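Xylulokinase (Brucella ovis, PDB 5VM1) probably catalyses the ATP-dependent phosphorylation of D-xylulose to D-xylulose 5-phosphate, as an FGGY-family carbohydrate kinase of the actin-like ATPase superfamily. Local coordinates at residues A[299-304]-A[380-385]; A[331-336]-A[471-476]; A[335-340]-A[477-482]. All blocks are in the same frame, centred on the assembly; numbering follows the deposited sequence.

Contact 1 of 3, residues A[299-304]-A[380-385]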
ATOM      1  N   GLY A 299      -8.578  -3.926   1.809  1.00 34.42           N
ATOM      2  CA  GLY A 299      -9.060  -4.946   0.899  1.00 31.42           C
ATOM      3  C   GLY A 299      -8.218  -4.898  -0.359  1.00 31.42           C
ATOM      4  O   GLY A 299      -7.961  -3.822  -0.905  1.00 26.28           O
ATOM      5  N   VAL A 300      -7.745  -6.066  -0.786  1.00 23.10           N
ATOM      6  CA  VAL A 300      -6.840  -6.171  -1.929  1.00 23.92           C
ATOM      7  C   VAL A 300      -7.524  -6.939  -3.052  1.00 28.41           C
ATOM      8  O   VAL A 300      -7.900  -8.099  -2.876  1.00 31.20           O
ATOM      9  CB  VAL A 300      -5.514  -6.849  -1.574  1.00 23.12           C
ATOM     10  CG1 VAL A 300      -4.630  -6.869  -2.801  1.00 24.11           C
ATOM     11  CG2 VAL A 300      -4.861  -6.120  -0.464  1.00 23.22           C
ATOM     12  N   ILE A 301      -7.628  -6.304  -4.217  1.00 29.65           N
ATOM     13  CA  ILE A 301      -8.072  -6.929  -5.454  1.00 22.85           C
ATOM     14  C   ILE A 301      -6.836  -7.198  -6.300  1.00 37.03           C
ATOM     15  O   ILE A 301      -6.157  -6.256  -6.732  1.00 45.11           O
ATOM     16  CB  ILE A 301      -9.049  -6.014  -6.207  1.00 35.58           C
ATOM     17  CG1 ILE A 301     -10.330  -5.843  -5.399  1.00 35.50           C
ATOM     18  CG2 ILE A 301      -9.301  -6.520  -7.646  1.00 28.32           C
ATOM     19  CD1 ILE A 301     -11.037  -4.586  -5.720  1.00 38.03           C
ATOM     20  N   LEU A 302      -6.527  -8.476  -6.542  1.00 28.75           N
ATOM     21  CA  LEU A 302      -5.234  -8.782  -7.146  1.00 31.77           C
ATOM     22  C   LEU A 302      -5.114  -8.267  -8.584  1.00 37.50           C
ATOM     23  O   LEU A 302      -3.994  -8.007  -9.045  1.00 30.72           O
ATOM     24  CB  LEU A 302      -4.949 -10.275  -7.076  1.00 30.99           C
ATOM     25  CG  LEU A 302      -4.626 -10.745  -5.660  1.00 30.04           C
ATOM     26  CD1 LEU A 302      -4.221 -12.200  -5.683  1.00 25.38           C
ATOM     27  CD2 LEU A 302      -3.583  -9.842  -4.963  1.00 24.42           C
ATOM     28  N   SER A 303      -6.219  -8.110  -9.317  1.00 28.99           N
ATOM     29  CA  SER A 303      -6.122  -7.592 -10.678  1.00 24.47           C
ATOM     30  C   SER A 303      -7.220  -6.575 -10.893  1.00 24.25           C
ATOM     31  O   SER A 303      -8.393  -6.930 -11.026  1.00 36.46           O
ATOM     32  CB  SER A 303      -6.194  -8.709 -11.711  1.00 33.17           C
ATOM     33  OG  SER A 303      -5.088  -9.583 -11.579  1.00 41.34           O
ATOM     34  N   ALA A 304      -6.826  -5.304 -10.916  1.00 37.93           N
ATOM     35  CA  ALA A 304      -7.759  -4.220 -11.168  1.00 37.82           C
ATOM     36  C   ALA A 304      -7.358  -3.579 -12.486  1.00 41.45           C
ATOM     37  O   ALA A 304      -7.901  -3.946 -13.543  1.00 38.55           O
ATOM     38  CB  ALA A 304      -7.783  -3.218 -10.009  1.00 24.31           C
ATOM     39  N   PHE A 380     -17.472  -4.704  -9.302  1.00 25.38           N
ATOM     40  CA  PHE A 380     -18.111  -5.704  -8.448  1.00 35.44           C
ATOM     41  C   PHE A 380     -17.137  -6.321  -7.445  1.00 36.58           C
ATOM     42  O   PHE A 380     -17.503  -6.560  -6.284  1.00 43.57           O
ATOM     43  CB  PHE A 380     -18.743  -6.798  -9.313  1.00 31.75           C
ATOM     44  CG  PHE A 380     -19.863  -6.316 -10.148  1.00 27.36           C
ATOM     45  CD1 PHE A 380     -20.725  -5.370  -9.650  1.00 26.46           C
ATOM     46  CD2 PHE A 380     -20.046  -6.777 -11.444  1.00 33.90           C
ATOM     47  CE1 PHE A 380     -21.769  -4.894 -10.415  1.00 33.59           C
ATOM     48  CE2 PHE A 380     -21.079  -6.302 -12.221  1.00 37.64           C
ATOM     49  CZ  PHE A 380     -21.941  -5.355 -11.709  1.00 35.81           C
ATOM     50  N   ALA A 381     -15.887  -6.546  -7.847  1.00 24.37           N
ATOM     51  CA  ALA A 381     -14.882  -6.988  -6.878  1.00 37.48           C
ATOM     52  C   ALA A 381     -14.687  -5.953  -5.777  1.00 36.15           C
ATOM     53  O   ALA A 381     -14.561  -6.307  -4.604  1.00 39.25           O
ATOM     54  CB  ALA A 381     -13.552  -7.265  -7.572  1.00 39.84           C
ATOM     55  N   ILE A 382     -14.649  -4.667  -6.132  1.00 36.82           N
ATOM     56  CA  ILE A 382     -14.596  -3.630  -5.102  1.00 44.09           C
ATOM     57  C   ILE A 382     -15.818  -3.721  -4.187  1.00 38.53           C
ATOM     58  O   ILE A 382     -15.706  -3.590  -2.969  1.00 40.50           O
ATOM     59  CB  ILE A 382     -14.484  -2.235  -5.748  1.00 43.38           C
ATOM     60  CG1 ILE A 382     -13.177  -2.101  -6.528  1.00 32.42           C
ATOM     61  CG2 ILE A 382     -14.541  -1.146  -4.679  1.00 23.96           C
ATOM     62  CD1 ILE A 382     -13.125  -0.887  -7.364  1.00 36.03           C
ATOM     63  N   ARG A 383     -16.996  -3.969  -4.747  1.00 34.65           N
ATOM     64  CA  ARG A 383     -18.181  -4.117  -3.904  1.00 37.82           C
ATOM     65  C   ARG A 383     -18.078  -5.360  -3.022  1.00 39.46           C
ATOM     66  O   ARG A 383     -18.566  -5.364  -1.885  1.00 39.66           O
ATOM     67  CB  ARG A 383     -19.446  -4.089  -4.779  1.00 31.08           C
ATOM     68  CG  ARG A 383     -20.450  -5.141  -4.559  1.00 31.82           C
ATOM     69  CD  ARG A 383     -21.731  -4.605  -4.017  1.00 40.95           C
ATOM     70  NE  ARG A 383     -22.744  -4.207  -5.003  1.00 44.18           N
ATOM     71  CZ  ARG A 383     -24.057  -4.387  -4.805  1.00 48.67           C
ATOM     72  NH1 ARG A 383     -24.952  -3.991  -5.709  1.00 35.16           N
ATOM     73  NH2 ARG A 383     -24.475  -5.000  -3.696  1.00 49.57           N
ATOM     74  N   ASP A 384     -17.469  -6.431  -3.531  1.00 35.76           N
ATOM     75  CA  ASP A 384     -17.150  -7.555  -2.661  1.00 26.02           C
ATOM     76  C   ASP A 384     -16.203  -7.134  -1.536  1.00 32.59           C
ATOM     77  O   ASP A 384     -16.331  -7.593  -0.390  1.00 47.45           O
ATOM     78  CB  ASP A 384     -16.568  -8.725  -3.463  1.00 22.88           C
ATOM     79  CG  ASP A 384     -17.635  -9.676  -3.952  1.00 33.42           C
ATOM     80  OD1 ASP A 384     -18.769  -9.620  -3.407  1.00 31.64           O
ATOM     81  OD2 ASP A 384     -17.336 -10.529  -4.823  1.00 41.87           O
ATOM     82  N   ASN A 385     -15.246  -6.260  -1.839  1.00 35.59           N
ATOM     83  CA  ASN A 385     -14.335  -5.801  -0.800  1.00 40.29           C
ATOM     84  C   ASN A 385     -15.056  -4.950   0.245  1.00 41.97           C
ATOM     85  O   ASN A 385     -14.844  -5.132   1.452  1.00 45.71           O
ATOM     86  CB  ASN A 385     -13.168  -5.053  -1.432  1.00 29.14           C
ATOM     87  CG  ASN A 385     -12.075  -5.996  -1.850  1.00 39.97           C
ATOM     88  OD1 ASN A 385     -10.960  -5.989  -1.311  1.00 36.68           O
ATOM     89  ND2 ASN A 385     -12.420  -6.880  -2.779  1.00 34.60           N
TER

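Contact 2 of 3, residues A[331-336]-A[471-476]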
ATOM      1  N   LYS A 331     -23.510   2.856 -19.049  1.00 44.67           N
ATOM      2  CA  LYS A 331     -24.488   1.991 -19.695  1.00 44.74           C
ATOM      3  C   LYS A 331     -24.998   0.938 -18.718  1.00 43.62           C
ATOM      4  O   LYS A 331     -24.295   0.545 -17.779  1.00 53.49           O
ATOM      5  CB  LYS A 331     -23.868   1.294 -20.903  1.00 43.31           C
ATOM      6  CG  LYS A 331     -23.428   2.233 -22.002  1.00 44.05           C
ATOM      7  CD  LYS A 331     -22.746   1.441 -23.084  1.00 40.90           C
ATOM      8  CE  LYS A 331     -22.029   2.327 -24.085  1.00 46.09           C
ATOM      9  NZ  LYS A 331     -21.160   1.443 -24.923  1.00 56.43           N
ATOM     10  N   ALA A 332     -26.212   0.461 -18.955  1.00 39.88           N
ATOM     11  CA  ALA A 332     -26.722  -0.646 -18.159  1.00 41.99           C
ATOM     12  C   ALA A 332     -25.905  -1.891 -18.467  1.00 42.57           C
ATOM     13  O   ALA A 332     -25.497  -2.087 -19.609  1.00 49.49           O
ATOM     14  CB  ALA A 332     -28.185  -0.924 -18.461  1.00 40.73           C
ATOM     15  N   PRO A 333     -25.604  -2.718 -17.473  1.00 36.02           N
ATOM     16  CA  PRO A 333     -24.811  -3.918 -17.756  1.00 39.32           C
ATOM     17  C   PRO A 333     -25.536  -4.793 -18.767  1.00 49.90           C
ATOM     18  O   PRO A 333     -26.773  -4.857 -18.805  1.00 41.65           O
ATOM     19  CB  PRO A 333     -24.696  -4.608 -16.395  1.00 33.66           C
ATOM     20  CG  PRO A 333     -24.961  -3.532 -15.391  1.00 34.12           C
ATOM     21  CD  PRO A 333     -25.955  -2.609 -16.051  1.00 39.76           C
ATOM     22  N   GLY A 334     -24.748  -5.455 -19.613  1.00 51.99           N
ATOM     23  CA  GLY A 334     -25.260  -6.440 -20.534  1.00 35.33           C
ATOM     24  C   GLY A 334     -25.121  -7.850 -19.989  1.00 34.48           C
ATOM     25  O   GLY A 334     -24.847  -8.083 -18.808  1.00 55.57           O
ATOM     26  N   SER A 335     -25.289  -8.815 -20.889  1.00 35.32           N
ATOM     27  CA  SER A 335     -25.259 -10.211 -20.477  1.00 38.39           C
ATOM     28  C   SER A 335     -23.851 -10.686 -20.178  1.00 42.65           C
ATOM     29  O   SER A 335     -23.699 -11.727 -19.532  1.00 46.36           O
ATOM     30  CB  SER A 335     -25.911 -11.093 -21.552  1.00 35.97           C
ATOM     31  OG  SER A 335     -25.216 -11.042 -22.772  1.00 38.61           O
ATOM     32  N   VAL A 336     -22.836  -9.927 -20.598  1.00 37.06           N
ATOM     33  CA  VAL A 336     -21.440 -10.284 -20.356  1.00 37.01           C
ATOM     34  C   VAL A 336     -21.032  -9.924 -18.929  1.00 37.89           C
ATOM     35  O   VAL A 336     -21.291  -8.815 -18.444  1.00 46.92           O
ATOM     36  CB  VAL A 336     -20.510  -9.602 -21.362  1.00 32.19           C
ATOM     37  CG1 VAL A 336     -19.110 -10.023 -21.041  1.00 38.01           C
ATOM     38  CG2 VAL A 336     -20.863  -9.978 -22.785  1.00 32.82           C
ATOM     39  N   SER A 471     -30.475  -0.402  -9.818  1.00 59.82           N
ATOM     40  CA  SER A 471     -31.120  -1.704  -9.803  1.00 48.50           C
ATOM     41  C   SER A 471     -30.451  -2.655 -10.781  1.00 42.38           C
ATOM     42  O   SER A 471     -30.163  -3.806 -10.441  1.00 41.13           O
ATOM     43  CB  SER A 471     -32.605  -1.541 -10.129  1.00 51.12           C
ATOM     44  OG  SER A 471     -33.263  -2.789 -10.120  1.00 59.25           O
ATOM     45  N   ALA A 472     -30.175  -2.186 -12.001  1.00 42.24           N
ATOM     46  CA  ALA A 472     -29.518  -3.045 -12.979  1.00 40.59           C
ATOM     47  C   ALA A 472     -28.136  -3.467 -12.501  1.00 38.06           C
ATOM     48  O   ALA A 472     -27.714  -4.605 -12.737  1.00 44.29           O
ATOM     49  CB  ALA A 472     -29.446  -2.351 -14.340  1.00 41.34           C
ATOM     50  N   TYR A 473     -27.429  -2.581 -11.788  1.00 37.49           N
ATOM     51  CA  TYR A 473     -26.122  -2.960 -11.256  1.00 35.76           C
ATOM     52  C   TYR A 473     -26.241  -4.000 -10.146  1.00 35.77           C
ATOM     53  O   TYR A 473     -25.359  -4.858 -10.035  1.00 40.78           O
ATOM     54  CB  TYR A 473     -25.357  -1.726 -10.760  1.00 40.78           C
ATOM     55  CG  TYR A 473     -24.317  -1.211 -11.729  1.00 40.08           C
ATOM     56  CD1 TYR A 473     -24.693  -0.569 -12.913  1.00 42.05           C
ATOM     57  CD2 TYR A 473     -22.955  -1.417 -11.497  1.00 34.59           C
ATOM     58  CE1 TYR A 473     -23.744  -0.113 -13.820  1.00 35.10           C
ATOM     59  CE2 TYR A 473     -21.993  -0.966 -12.422  1.00 31.95           C
ATOM     60  CZ  TYR A 473     -22.399  -0.315 -13.569  1.00 33.35           C
ATOM     61  OH  TYR A 473     -21.464   0.122 -14.478  1.00 34.61           O
ATOM     62  N   ASP A 474     -27.297  -3.943  -9.316  1.00 36.53           N
ATOM     63  CA  ASP A 474     -27.538  -5.009  -8.332  1.00 38.12           C
ATOM     64  C   ASP A 474     -27.766  -6.343  -9.017  1.00 46.41           C
ATOM     65  O   ASP A 474     -27.206  -7.381  -8.626  1.00 35.28           O
ATOM     66  CB  ASP A 474     -28.770  -4.705  -7.472  1.00 42.86           C
ATOM     67  CG  ASP A 474     -28.500  -3.733  -6.337  1.00 54.55           C
ATOM     68  OD1 ASP A 474     -27.318  -3.446  -6.011  1.00 52.67           O
ATOM     69  OD2 ASP A 474     -29.516  -3.257  -5.767  1.00 58.60           O
ATOM     70  N   GLU A 475     -28.594  -6.327 -10.054  1.00 55.60           N
ATOM     71  CA  GLU A 475     -28.899  -7.547 -10.776  1.00 55.52           C
ATOM     72  C   GLU A 475     -27.621  -8.120 -11.374  1.00 47.38           C
ATOM     73  O   GLU A 475     -27.345  -9.318 -11.237  1.00 46.02           O
ATOM     74  CB  GLU A 475     -29.960  -7.211 -11.823  1.00 68.54           C
ATOM     75  CG  GLU A 475     -30.468  -8.293 -12.721  1.00 82.52           C
ATOM     76  CD  GLU A 475     -31.312  -7.689 -13.821  1.00 93.10           C
ATOM     77  OE1 GLU A 475     -31.117  -8.055 -15.003  1.00 97.47           O
ATOM     78  OE2 GLU A 475     -32.148  -6.813 -13.496  1.00 94.77           O
ATOM     79  N   ALA A 476     -26.796  -7.260 -11.982  1.00 35.44           N
ATOM     80  CA  ALA A 476     -25.528  -7.713 -12.538  1.00 32.76           C
ATOM     81  C   ALA A 476     -24.540  -8.097 -11.437  1.00 42.65           C
ATOM     82  O   ALA A 476     -23.759  -9.047 -11.598  1.00 44.50           O
ATOM     83  CB  ALA A 476     -24.940  -6.637 -13.450  1.00 32.59           C
TER

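Contact 3 of 3, residues A[335-340]-A[477-482]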
ATOM      1  N   SER A 335     -25.289  -8.815 -20.889  1.00 35.32           N
ATOM      2  CA  SER A 335     -25.259 -10.211 -20.477  1.00 38.39           C
ATOM      3  C   SER A 335     -23.851 -10.686 -20.178  1.00 42.65           C
ATOM      4  O   SER A 335     -23.699 -11.727 -19.532  1.00 46.36           O
ATOM      5  CB  SER A 335     -25.911 -11.093 -21.552  1.00 35.97           C
ATOM      6  OG  SER A 335     -25.216 -11.042 -22.772  1.00 38.61           O
ATOM      7  N   VAL A 336     -22.836  -9.927 -20.598  1.00 37.06           N
ATOM      8  CA  VAL A 336     -21.440 -10.284 -20.356  1.00 37.01           C
ATOM      9  C   VAL A 336     -21.032  -9.924 -18.929  1.00 37.89           C
ATOM     10  O   VAL A 336     -21.291  -8.815 -18.444  1.00 46.92           O
ATOM     11  CB  VAL A 336     -20.510  -9.602 -21.362  1.00 32.19           C
ATOM     12  CG1 VAL A 336     -19.110 -10.023 -21.041  1.00 38.01           C
ATOM     13  CG2 VAL A 336     -20.863  -9.978 -22.785  1.00 32.82           C
ATOM     14  N   THR A 337     -20.402 -10.873 -18.251  1.00 32.99           N
ATOM     15  CA  THR A 337     -19.861 -10.710 -16.911  1.00 30.18           C
ATOM     16  C   THR A 337     -18.376 -11.055 -16.944  1.00 35.31           C
ATOM     17  O   THR A 337     -17.968 -12.019 -17.600  1.00 43.40           O
ATOM     18  CB  THR A 337     -20.620 -11.615 -15.899  1.00 34.01           C
ATOM     19  OG1 THR A 337     -21.975 -11.141 -15.713  1.00 38.92           O
ATOM     20  CG2 THR A 337     -19.901 -11.689 -14.554  1.00 31.18           C
ATOM     21  N   PHE A 338     -17.558 -10.270 -16.256  1.00 30.25           N
ATOM     22  CA  PHE A 338     -16.120 -10.531 -16.193  1.00 31.77           C
ATOM     23  C   PHE A 338     -15.719 -10.781 -14.740  1.00 39.73           C
ATOM     24  O   PHE A 338     -16.018  -9.968 -13.856  1.00 41.93           O
ATOM     25  CB  PHE A 338     -15.323  -9.368 -16.786  1.00 28.36           C
ATOM     26  CG  PHE A 338     -13.839  -9.542 -16.722  1.00 29.15           C
ATOM     27  CD1 PHE A 338     -13.192 -10.442 -17.538  1.00 39.20           C
ATOM     28  CD2 PHE A 338     -13.088  -8.795 -15.853  1.00 36.98           C
ATOM     29  CE1 PHE A 338     -11.813 -10.601 -17.484  1.00 35.05           C
ATOM     30  CE2 PHE A 338     -11.714  -8.945 -15.793  1.00 33.11           C
ATOM     31  CZ  PHE A 338     -11.080  -9.845 -16.611  1.00 32.14           C
ATOM     32  N   LEU A 339     -15.129 -11.945 -14.480  1.00 33.82           N
ATOM     33  CA  LEU A 339     -14.478 -12.187 -13.198  1.00 36.74           C
ATOM     34  C   LEU A 339     -12.994 -11.840 -13.309  1.00 39.57           C
ATOM     35  O   LEU A 339     -12.285 -12.480 -14.095  1.00 42.40           O
ATOM     36  CB  LEU A 339     -14.637 -13.633 -12.775  1.00 33.14           C
ATOM     37  CG  LEU A 339     -15.963 -14.198 -12.306  1.00 29.37           C
ATOM     38  CD1 LEU A 339     -15.612 -15.474 -11.570  1.00 34.98           C
ATOM     39  CD2 LEU A 339     -16.719 -13.265 -11.406  1.00 28.96           C
ATOM     40  N   PRO A 340     -12.477 -10.852 -12.552  1.00 33.58           N
ATOM     41  CA  PRO A 340     -11.095 -10.388 -12.778  1.00 37.96           C
ATOM     42  C   PRO A 340     -10.016 -11.206 -12.073  1.00 41.57           C
ATOM     43  O   PRO A 340      -8.988 -10.653 -11.672  1.00 44.48           O
ATOM     44  CB  PRO A 340     -11.123  -8.952 -12.243  1.00 34.74           C
ATOM     45  CG  PRO A 340     -12.164  -8.969 -11.190  1.00 28.51           C
ATOM     46  CD  PRO A 340     -13.195  -9.999 -11.584  1.00 32.27           C
ATOM     47  N   TYR A 477     -24.546  -7.369 -10.315  1.00 42.66           N
ATOM     48  CA  TYR A 477     -23.684  -7.764  -9.208  1.00 43.15           C
ATOM     49  C   TYR A 477     -24.017  -9.176  -8.738  1.00 47.25           C
ATOM     50  O   TYR A 477     -23.112  -9.979  -8.475  1.00 49.92           O
ATOM     51  CB  TYR A 477     -23.770  -6.786  -8.019  1.00 36.85           C
ATOM     52  CG  TYR A 477     -23.084  -7.422  -6.827  1.00 30.58           C
ATOM     53  CD1 TYR A 477     -21.688  -7.571  -6.809  1.00 29.11           C
ATOM     54  CD2 TYR A 477     -23.822  -7.957  -5.762  1.00 31.87           C
ATOM     55  CE1 TYR A 477     -21.048  -8.217  -5.765  1.00 28.89           C
ATOM     56  CE2 TYR A 477     -23.198  -8.593  -4.710  1.00 31.72           C
ATOM     57  CZ  TYR A 477     -21.817  -8.718  -4.711  1.00 33.34           C
ATOM     58  OH  TYR A 477     -21.214  -9.353  -3.663  1.00 32.44           O
ATOM     59  N   GLN A 478     -25.312  -9.501  -8.628  1.00 45.62           N
ATOM     60  CA  GLN A 478     -25.683 -10.830  -8.144  1.00 41.67           C
ATOM     61  C   GLN A 478     -25.226 -11.923  -9.112  1.00 39.33           C
ATOM     62  O   GLN A 478     -24.767 -12.988  -8.677  1.00 34.42           O
ATOM     63  CB  GLN A 478     -27.189 -10.895  -7.885  1.00 36.75           C
ATOM     64  CG  GLN A 478     -27.634 -10.005  -6.709  1.00 41.62           C
ATOM     65  CD  GLN A 478     -27.080 -10.465  -5.361  1.00 57.29           C
ATOM     66  OE1 GLN A 478     -26.609 -11.599  -5.218  1.00 64.98           O
ATOM     67  NE2 GLN A 478     -27.067  -9.555  -4.386  1.00 56.54           N
ATOM     68  N   ARG A 479     -25.305 -11.662 -10.425  1.00 33.38           N
ATOM     69  CA  ARG A 479     -24.748 -12.582 -11.415  1.00 36.31           C
ATOM     70  C   ARG A 479     -23.260 -12.809 -11.168  1.00 43.20           C
ATOM     71  O   ARG A 479     -22.800 -13.950 -11.060  1.00 48.75           O
ATOM     72  CB  ARG A 479     -24.965 -12.007 -12.817  1.00 43.22           C
ATOM     73  CG  ARG A 479     -25.777 -12.853 -13.802  1.00 52.45           C
ATOM     74  CD  ARG A 479     -26.754 -11.957 -14.579  1.00 50.77           C
ATOM     75  NE  ARG A 479     -26.047 -10.879 -15.274  1.00 47.96           N
ATOM     76  CZ  ARG A 479     -26.578  -9.693 -15.572  1.00 51.12           C
ATOM     77  NH1 ARG A 479     -27.843  -9.418 -15.225  1.00 40.82           N
ATOM     78  NH2 ARG A 479     -25.836  -8.773 -16.210  1.00 49.46           N
ATOM     79  N   TYR A 480     -22.509 -11.724 -10.985  1.00 44.72           N
ATOM     80  CA  TYR A 480     -21.078 -11.826 -10.726  1.00 42.85           C
ATOM     81  C   TYR A 480     -20.809 -12.631  -9.460  1.00 40.50           C
ATOM     82  O   TYR A 480     -19.871 -13.437  -9.405  1.00 30.91           O
ATOM     83  CB  TYR A 480     -20.506 -10.407 -10.624  1.00 40.13           C
ATOM     84  CG  TYR A 480     -19.089 -10.259 -10.112  1.00 33.28           C
ATOM     85  CD1 TYR A 480     -18.807 -10.297  -8.741  1.00 27.11           C
ATOM     86  CD2 TYR A 480     -18.046 -10.016 -10.989  1.00 28.69           C
ATOM     87  CE1 TYR A 480     -17.525 -10.142  -8.269  1.00 31.24           C
ATOM     88  CE2 TYR A 480     -16.755  -9.864 -10.529  1.00 38.05           C
ATOM     89  CZ  TYR A 480     -16.498  -9.919  -9.164  1.00 39.60           C
ATOM     90  OH  TYR A 480     -15.210  -9.743  -8.704  1.00 41.34           O
ATOM     91  N   HIS A 481     -21.620 -12.410  -8.430  1.00 35.18           N
ATOM     92  CA  HIS A 481     -21.422 -13.081  -7.152  1.00 36.56           C
ATOM     93  C   HIS A 481     -21.727 -14.577  -7.241  1.00 33.18           C
ATOM     94  O   HIS A 481     -21.039 -15.390  -6.611  1.00 33.37           O
ATOM     95  CB  HIS A 481     -22.278 -12.398  -6.091  1.00 45.16           C
ATOM     96  CG  HIS A 481     -21.976 -12.845  -4.698  1.00 49.10           C
ATOM     97  ND1 HIS A 481     -22.951 -13.257  -3.817  1.00 47.48           N
ATOM     98  CD2 HIS A 481     -20.802 -12.924  -4.027  1.00 47.33           C
ATOM     99  CE1 HIS A 481     -22.391 -13.581  -2.667  1.00 51.64           C
ATOM    100  NE2 HIS A 481     -21.087 -13.394  -2.770  1.00 52.22           N
ATOM    101  N   ALA A 482     -22.785 -14.960  -7.983  1.00 38.69           N
ATOM    102  CA  ALA A 482     -23.160 -16.369  -8.145  1.00 32.64           C
ATOM    103  C   ALA A 482     -22.160 -17.152  -8.992  1.00 39.52           C
ATOM    104  O   ALA A 482     -22.100 -18.378  -8.883  1.00 46.44           O
ATOM    105  CB  ALA A 482     -24.552 -16.489  -8.754  1.00 33.74           C
TER

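Contact 1 of 3, residues A[299-304]-A[380-385]
Ile301 and Gly299 pack against Ala381, Ile382 and Asn385 in a buried helix-on-sheet contact of the C-terminal FGGY domain. Strand 295-301 belongs to the mixed sheet of this domain, which has the actin-like ATPase fold. Helix 367-390 packs on it. The local axes of 299-301 and 380-385 run nearly antiparallel (158°) and approach to 8.7 Å.

Ile301 carries most of the apolar packing. Its CG1 sits beside the backbone N (chi1 -66°), and the chain extends to the helix. CD1 of Ile301 lies 3.4 Å from CG1 of Ile382. The two isoleucine side chains cross at about a right angle. The same CD1 of Ile301 is 4.1 Å from CB of Ala381. Further back along the side chain, CG1 of Ile301 meets ND2 of Asn385 at 3.5 Å. Ile382 also touches Val261 and Leu263 of strand 259-263.

Asn385 turns its amide between strand and helix. ND2 of Asn385 donates to O of Ala381 at 2.9 Å, from above the carbonyl plane. The backbone N of Asn385 reaches that oxygen from the opposite face. The carbonyl of Ala381 is thus gripped twice by one residue. OD1 of Asn385 faces the backbone at Gly299 and lies 3.3 Å from N of Val300, but the angle is too poor for a hydrogen bond. That N-H bonds instead to OG1 of Thr347. Val300 points away from the helix, and its side chain is about 8 Å from that of His88, a predicted substrate-binding residue.

No hydrogen bond crosses the contact. The amide is held mainly by its own helix, with a weak second bond from ND2 to O of Thr347. Strand and helix are joined by the apolar fit of Ile301 and by the Asn385 amide lying against the Gly299 backbone.

Contact 2 of 3, residues A[331-336]-A[471-476]
Pro333 lays its ring on Ala472, Tyr473 and Ala476, where a loop of the FGGY C-terminal domain packs on the C-terminal helix. The domain has the actin-like ATPase fold. Segment 331-336 connects helix 319-326 to strand 337-339, and segment 471-476 is the first part of helix 470-488.

The proline ring can be followed atom by atom. CB of Pro333 meets CB of Ala476 at 3.6 Å. CG of Pro333 stays close to that methyl, at 3.7 Å from CB of Ala476. It also stands over a face of the tyrosine ring in a CH-pi contact. The distance from CG of Pro333 to the centroid of the Tyr473 ring is 4.2 Å, at 25° from the ring normal. The torsions of Tyr473 (chi1 -100°, chi2 71°) turn that face to the proline. CD of Pro333 completes the contact, 3.9 Å from CB of Ala472. The ring therefore spans two alanines one helical turn apart, with the aromatic face beside them.

Tyr473 extends away from its own helix and also touches Ala414, Thr417 and Ala418 of helix 409-419. Its ring thus contacts both the loop and that second helix. Pro333 in turn touches Glu376 of helix 367-390, and N of Lys331 is hydrogen-bonded to OH of Tyr410.

No hydrogen bond links the loop segment to the helix segment. CB of Lys331 points away from the helix, and its backbone O does the touching. O of Lys331 lies at the edge of the Tyr473 ring, near its plane, 4.1 Å from CE1 of Tyr473.

Contact 3 of 3, residues A[335-340]-A[477-482]
Tyr480 is the centre of this contact, with Thr337, Phe338, Leu339 and Pro340 gathered round it. A short strand of a two-stranded antiparallel sheet packs here on the C-terminal helix 470-488, within the actin-like ATPase fold. The local axes of strand 337-339 and helix 477-482 are 8.8 Å apart and inclined at 44°.

Leu339 covers one face of the tyrosine. CD2 of Leu339 makes a CH-pi contact, 3.8 Å from the centroid of the Tyr480 ring and offset toward the rim. The edge of the ring is met by different groups. O of Phe338 lies in the ring plane, 3.4 Å from CE2 of Tyr480. Pro340 comes in at about a right angle, and CD of Pro340 is 3.5 Å from OH of Tyr480. Thr337 packs on the base of the side chain, with CG2 of Thr337 4.0 Å from CA of Tyr480. The tyrosine CG stands opposite the backbone N (chi1 169°), which swings the ring along the strand toward Pro340.

In the next shell, both partners are held by neighbours. Thr337 and Leu339 form backbone hydrogen bonds with Cys359 and Ser357, which fix the strand, and the ring of Phe338, on the side away from the helix, meets that of Phe358. Tyr480 also touches Ala381 and Asp384 of helix 367-390, and its ring meets Phe380, so it contacts both the short strand and that helix.

Arg479 lies at the margin of the contact, with a side chain bent at chi2 and chi3. OG1 of Thr337 sits near the guanidinium plane, at its edge, 4.1 Å from NE of Arg479.

How the contacts relate
Contacts 1 and 3 are buried, whereas contact 2 is partly exposed. Contact 1 also lies nearest the centre of the chain and the predicted substrate-binding and active-site residues. Contacts 2 and 3 share Ser335 and Val336 and use successive turns of helix 470-488. That helix also packs on helix 367-390 of contact 1. Arg383 forms a salt bridge with Asp474 of contact 2, and a cation-pi contact with Tyr477 of contact 3. Phe380 touches Ala476. The chemistry shifts with place: aliphatic packing and a helix-bound amide on the C-terminal domain's mixed sheet, proline on alanines and tyrosine at the surface loop, and an enclosed tyrosine at the short strand.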